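Local atomic coordinates of MsStt7d protein (Micromonas, PDB entry 4IX4), a protein that probably acts as an ATP-dependent protein kinase, this chain holding its kinase domain with ADP bound between the two lobes. Residues K146-E151 and G182-I187; T118-M123 and K170-I175. One frame throughout, in Å; residues are numbered along the deposited sequence.

Interaction 1 of 2, residues K146-E151 and G182-I187. With ADP (adenosine-5'-diphosphate), chain F.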
# COMPACT_ATOMS: atom_id res chain seq x y z
N LYS B 146 13.76 29.40 -2.06
CA LYS B 146 13.39 30.39 -1.06
C LYS B 146 11.88 30.46 -0.85
O LYS B 146 11.39 30.40 0.28
CB LYS B 146 13.91 31.77 -1.45
CG LYS B 146 15.39 31.97 -1.24
CD LYS B 146 15.80 33.42 -1.52
CE LYS B 146 15.09 34.40 -0.58
NZ LYS B 146 15.68 35.78 -0.62
N LYS B 147 11.14 30.60 -1.94
CA LYS B 147 9.69 30.75 -1.84
C LYS B 147 9.01 29.48 -1.31
O LYS B 147 8.21 29.54 -0.38
CB LYS B 147 9.09 31.17 -3.18
CG LYS B 147 7.59 31.47 -3.10
CD LYS B 147 7.05 31.94 -4.45
CE LYS B 147 5.68 32.58 -4.32
NZ LYS B 147 4.63 31.55 -3.97
N ALA B 148 9.34 28.34 -1.90
CA ALA B 148 8.74 27.07 -1.48
C ALA B 148 9.07 26.72 -0.04
O ALA B 148 8.21 26.26 0.72
CB ALA B 148 9.18 25.94 -2.41
N MET B 149 10.33 26.92 0.35
CA MET B 149 10.72 26.53 1.71
C MET B 149 10.10 27.44 2.76
O MET B 149 9.78 26.99 3.86
CB MET B 149 12.24 26.44 1.88
CG MET B 149 12.88 25.28 1.11
SD MET B 149 12.25 23.65 1.56
CE MET B 149 12.70 23.55 3.30
N ARG B 150 9.95 28.72 2.44
CA ARG B 150 9.30 29.64 3.36
C ARG B 150 7.87 29.17 3.61
O ARG B 150 7.40 29.13 4.76
CB ARG B 150 9.32 31.06 2.81
CG ARG B 150 8.74 32.09 3.76
CD ARG B 150 8.70 33.48 3.12
NE ARG B 150 10.04 34.03 2.88
CZ ARG B 150 10.58 34.17 1.68
NH1 ARG B 150 9.91 33.80 0.60
NH2 ARG B 150 11.80 34.70 1.56
N GLU B 151 7.18 28.78 2.54
CA GLU B 151 5.80 28.31 2.64
C GLU B 151 5.71 26.96 3.36
O GLU B 151 4.90 26.79 4.27
CB GLU B 151 5.17 28.24 1.24
CG GLU B 151 4.99 29.65 0.66
CD GLU B 151 4.67 29.69 -0.83
OE1 GLU B 151 4.58 30.81 -1.37
OE2 GLU B 151 4.52 28.61 -1.45
N GLY B 182 -0.71 30.33 -6.13
CA GLY B 182 0.40 29.41 -6.35
C GLY B 182 1.09 28.93 -5.09
O GLY B 182 2.08 28.19 -5.14
N VAL B 183 0.57 29.34 -3.93
CA VAL B 183 1.17 28.97 -2.66
C VAL B 183 1.16 27.45 -2.49
O VAL B 183 0.20 26.78 -2.90
CB VAL B 183 0.41 29.64 -1.48
CG1 VAL B 183 -0.99 29.07 -1.32
CG2 VAL B 183 1.20 29.51 -0.19
N LEU B 184 2.20 26.90 -1.89
CA LEU B 184 2.24 25.45 -1.68
C LEU B 184 1.28 25.01 -0.58
O LEU B 184 1.20 25.64 0.47
CB LEU B 184 3.65 24.96 -1.34
CG LEU B 184 4.75 25.22 -2.38
CD1 LEU B 184 6.00 24.43 -2.01
CD2 LEU B 184 4.28 24.87 -3.79
N LYS B 185 0.57 23.92 -0.83
CA LYS B 185 -0.24 23.28 0.20
C LYS B 185 0.18 21.82 0.33
O LYS B 185 0.48 21.16 -0.67
CB LYS B 185 -1.73 23.35 -0.14
CG LYS B 185 -2.30 24.77 -0.14
CD LYS B 185 -3.79 24.77 -0.38
CE LYS B 185 -4.32 26.19 -0.54
NZ LYS B 185 -5.80 26.20 -0.73
N LEU B 186 0.19 21.33 1.56
CA LEU B 186 0.45 19.92 1.81
C LEU B 186 -0.78 19.08 1.50
O LEU B 186 -1.91 19.52 1.72
CB LEU B 186 0.85 19.72 3.27
CG LEU B 186 2.30 20.12 3.57
CD1 LEU B 186 2.49 20.49 5.05
CD2 LEU B 186 3.28 19.02 3.14
N ILE B 187 -0.55 17.87 1.02
CA ILE B 187 -1.63 16.89 0.94
C ILE B 187 -1.22 15.63 1.69
O ILE B 187 -0.07 15.47 2.10
CB ILE B 187 -1.98 16.52 -0.52
CG1 ILE B 187 -0.73 16.08 -1.29
CG2 ILE B 187 -2.66 17.69 -1.23
CD1 ILE B 187 -1.03 15.49 -2.66
PB ADP F . 1.09 7.67 -4.27
O1B ADP F . 1.71 8.15 -2.98
O2B ADP F . 1.24 8.64 -5.43
O3B ADP F . 1.41 6.23 -4.60
PA ADP F . -1.36 8.86 -3.51
O1A ADP F . -0.49 9.82 -2.73
O2A ADP F . -2.67 8.37 -2.95
O3A ADP F . -0.49 7.60 -3.98
O5' ADP F . -1.68 9.62 -4.89
C5' ADP F . -2.82 10.46 -4.90
C4' ADP F . -2.70 11.49 -6.00
O4' ADP F . -3.83 12.34 -5.83
C3' ADP F . -1.44 12.33 -5.92
O3' ADP F . -0.77 12.37 -7.19
C2' ADP F . -1.94 13.72 -5.62
O2' ADP F . -1.23 14.70 -6.38
C1' ADP F . -3.42 13.70 -5.96
N9 ADP F . -4.14 14.51 -4.96
C8 ADP F . -4.36 14.16 -3.68
N7 ADP F . -5.03 15.15 -3.03
C5 ADP F . -5.24 16.14 -3.91
C6 ADP F . -5.90 17.45 -3.89
N6 ADP F . -6.47 17.90 -2.75
N1 ADP F . -5.89 18.17 -5.03
C2 ADP F . -5.33 17.73 -6.16
N3 ADP F . -4.72 16.53 -6.26
C4 ADP F . -4.65 15.72 -5.19
O HOH W 1 4.63 28.71 -4.20

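Interaction 2 of 2, residues T118-M123 and K170-I175. With ADP (adenosine-5'-diphosphate), chain F.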
# COMPACT_ATOMS: atom_id res chain seq x y z
N THR B 118 1.92 18.42 -8.84
CA THR B 118 2.61 18.37 -7.57
C THR B 118 3.97 18.99 -7.80
O THR B 118 4.41 19.15 -8.95
CB THR B 118 2.82 16.93 -7.05
OG1 THR B 118 3.72 16.23 -7.92
CG2 THR B 118 1.51 16.19 -6.96
N VAL B 119 4.64 19.34 -6.72
CA VAL B 119 5.96 19.93 -6.82
C VAL B 119 6.93 18.91 -7.41
O VAL B 119 7.86 19.26 -8.15
CB VAL B 119 6.43 20.46 -5.45
CG1 VAL B 119 7.90 20.87 -5.48
CG2 VAL B 119 5.53 21.63 -5.03
N GLU B 120 6.68 17.64 -7.13
CA GLU B 120 7.52 16.59 -7.70
C GLU B 120 7.43 16.61 -9.23
O GLU B 120 8.45 16.62 -9.93
CB GLU B 120 7.13 15.21 -7.17
CG GLU B 120 7.95 14.06 -7.74
CD GLU B 120 7.37 12.72 -7.37
OE1 GLU B 120 6.40 12.30 -8.04
OE2 GLU B 120 7.85 12.10 -6.40
N ALA B 121 6.21 16.62 -9.75
CA ALA B 121 6.00 16.62 -11.20
C ALA B 121 6.57 17.89 -11.84
O ALA B 121 7.21 17.84 -12.88
CB ALA B 121 4.53 16.48 -11.53
N LEU B 122 6.31 19.03 -11.21
CA LEU B 122 6.76 20.31 -11.74
C LEU B 122 8.28 20.40 -11.76
O LEU B 122 8.88 20.80 -12.77
CB LEU B 122 6.17 21.46 -10.92
CG LEU B 122 4.66 21.67 -11.06
CD1 LEU B 122 4.16 22.57 -9.95
CD2 LEU B 122 4.32 22.25 -12.43
N MET B 123 8.91 20.06 -10.64
CA MET B 123 10.36 20.22 -10.52
C MET B 123 11.07 19.34 -11.54
O MET B 123 12.12 19.71 -12.05
CB MET B 123 10.85 19.95 -9.09
CG MET B 123 10.97 18.49 -8.70
SD MET B 123 11.34 18.31 -6.93
CE MET B 123 11.59 16.53 -6.83
N LYS B 170 7.27 15.61 1.38
CA LYS B 170 8.08 15.38 0.19
C LYS B 170 7.45 16.16 -0.94
O LYS B 170 6.28 16.55 -0.84
CB LYS B 170 8.16 13.88 -0.16
CG LYS B 170 6.80 13.22 -0.38
CD LYS B 170 6.97 11.70 -0.48
CE LYS B 170 5.63 11.01 -0.74
NZ LYS B 170 5.54 9.69 -0.08
N PRO B 171 8.20 16.40 -2.02
CA PRO B 171 7.65 17.13 -3.17
C PRO B 171 6.35 16.52 -3.73
O PRO B 171 5.46 17.26 -4.15
CB PRO B 171 8.80 17.06 -4.19
CG PRO B 171 10.02 17.08 -3.31
CD PRO B 171 9.65 16.17 -2.16
N ALA B 172 6.23 15.19 -3.72
CA ALA B 172 5.00 14.56 -4.18
C ALA B 172 3.76 14.92 -3.36
O ALA B 172 2.63 14.77 -3.84
CB ALA B 172 5.18 13.06 -4.22
N ASN B 173 3.96 15.38 -2.12
CA ASN B 173 2.83 15.76 -1.28
C ASN B 173 2.70 17.25 -1.09
O ASN B 173 2.17 17.72 -0.07
CB ASN B 173 2.90 15.09 0.09
CG ASN B 173 2.45 13.65 0.04
OD1 ASN B 173 1.69 13.24 -0.85
ND2 ASN B 173 2.89 12.87 1.02
N LEU B 174 3.19 17.99 -2.08
CA LEU B 174 3.01 19.43 -2.14
C LEU B 174 2.37 19.81 -3.47
O LEU B 174 2.81 19.35 -4.52
CB LEU B 174 4.36 20.13 -1.98
CG LEU B 174 4.93 20.07 -0.56
CD1 LEU B 174 6.41 20.35 -0.54
CD2 LEU B 174 4.18 21.03 0.36
N ILE B 175 1.34 20.65 -3.42
CA ILE B 175 0.72 21.16 -4.63
C ILE B 175 0.81 22.68 -4.65
O ILE B 175 0.53 23.33 -3.63
CB ILE B 175 -0.76 20.73 -4.73
CG1 ILE B 175 -0.86 19.21 -4.83
CG2 ILE B 175 -1.45 21.39 -5.92
CD1 ILE B 175 -2.28 18.68 -4.94
PB ADP F . 1.09 7.67 -4.27
O1B ADP F . 1.71 8.15 -2.98
O2B ADP F . 1.24 8.64 -5.43
O3B ADP F . 1.41 6.23 -4.60
PA ADP F . -1.36 8.86 -3.51
O1A ADP F . -0.49 9.82 -2.73
O2A ADP F . -2.67 8.37 -2.95
O3A ADP F . -0.49 7.60 -3.98
O5' ADP F . -1.68 9.62 -4.89
C5' ADP F . -2.82 10.46 -4.90
C4' ADP F . -2.70 11.49 -6.00
O4' ADP F . -3.83 12.34 -5.83
C3' ADP F . -1.44 12.33 -5.92
O3' ADP F . -0.77 12.37 -7.19
C2' ADP F . -1.94 13.72 -5.62
O2' ADP F . -1.23 14.70 -6.38
C1' ADP F . -3.42 13.70 -5.96
N9 ADP F . -4.14 14.51 -4.96
C8 ADP F . -4.36 14.16 -3.68
N7 ADP F . -5.03 15.15 -3.03
C5 ADP F . -5.24 16.14 -3.91
C6 ADP F . -5.90 17.45 -3.89
N6 ADP F . -6.47 17.90 -2.75
N1 ADP F . -5.89 18.17 -5.03
C2 ADP F . -5.33 17.73 -6.16
N3 ADP F . -4.72 16.53 -6.26
C4 ADP F . -4.65 15.72 -5.19
O HOH W 2 8.61 13.51 -4.13

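Interaction 1 of 2, residues K146-E151 and G182-I187
Val183 lays its CG2 methyl over one face of the Glu151 carboxylate, 3.5 Å from Glu151 CD, the two side chains meeting at a slant. On that same side of the carboxylate plane stands the backbone of the next residue, and Leu184 N donates to Glu151 OE2 over 2.9 Å. The N-H points almost straight at the oxygen (165°), yet it arrives 47° out of the carboxylate plane, from above it. Glu151 reaches this position because its CG is turned away from the carbonyl carbon (chi1 -67°) and the chain runs on extended to the carboxylate. The other oxygen looks back to its own helix: Glu151 OE1 takes the Lys147 ammonium through its syn lone pair, with NZ at 2.7 Å. A water closes the ring, accepting from Lys147 NZ and donating to Glu151 OE2 and to Gly182 O, the last at 2.8 Å. Lysine, water and amide together fix the rotation of the carboxylate, and their positive charge and dipoles probably stabilise its negative charge. Lys147 NZ has a further acceptor in Met134 O. Leu184 CG also touches Glu151 OE2 (3.5 Å), its side chain crossing the glutamate nearly at right angles; beyond it the contact becomes apolar, with Leu184 CD1 3.5 Å from Ala148 CB. Farther along, Leu186 packs on Leu152, Leu156 and Leu159 of the same helix, and Ile187 sends CD1 to 3.6 Å from ADP C2'. A helix set behind a short two-stranded hairpin that fronts the nucleotide is the layout of the C-lobe in the protein kinase fold, where the long central helix backs the strands leading from the catalytic loop to the metal-binding Asp188.

Interaction 2 of 2, residues T118-M123 and K170-I175
The Glu120 carboxylate has the Ala172 methyl over one face, CB 3.6 Å from OE2, and on that same side a water donates to Glu120 OE2 while accepting from Ala172 N at 2.9 Å. Adenine is the second flat group: Ile175 CD1 sits over one face of the base, 3.4 Å from ADP C2. The puckered Pro171 ring is met along its CB-CG edge by the thioether of Met123, whose CE lies 3.9 Å from Pro171 CB. That reach depends on the methionine chain, which leaves between backbone N and carbonyl carbon (chi1 78°) and is extended thereafter. The start of helix 119-125 is tied to the loop through its amides. Val119 N donates to Leu174 O over 2.9 Å, and Glu120 N makes a weak bond to Pro171 O at 3.2 Å. Thr118, the N-cap, places OG1 between its backbone N and carbonyl carbon, where it accepts from Ala121 N, which leaves its CG2 directed to the nucleotide, 3.2 Å from ADP O2'. Val119 meanwhile lies alongside Leu174, its CG2 against Leu174 CB, and Leu260 of helix 246-261 also touches it. Asn173, a magnesium ligand, lies between Pro171 and Leu174 in the same loop, its side chain directed away from the helix. The first-turn amides of a helix lack partners within the helix itself; here they are met by the threonine hydroxyl and by carbonyls of the catalytic-loop region, so that the segments carrying Thr118 and Ile175, both in touch with ADP, are joined by backbone bonds.

In the fold
Followed from the N terminus, the chain leaves the five-stranded N-lobe sheet, passes the nucleotide-binding Glu114 and enters 118-123, then runs through helix 141-161, which carries 146-151. It returns at 170-175, where interaction 2 closes its loop, and turns through the hairpin into 182-187, where interaction 1 closes. The two contacts therefore cross, their segments alternating. Their later halves are joined directly: Lys185 N to Ile175 O and Ile187 N to Asn173 O, both probable hydrogen bonds of the hairpin. One two-stranded sheet is thus held to helix 119-125 and to helix 141-161, while Ile175 and Ile187 both lie on the same face of the adenine.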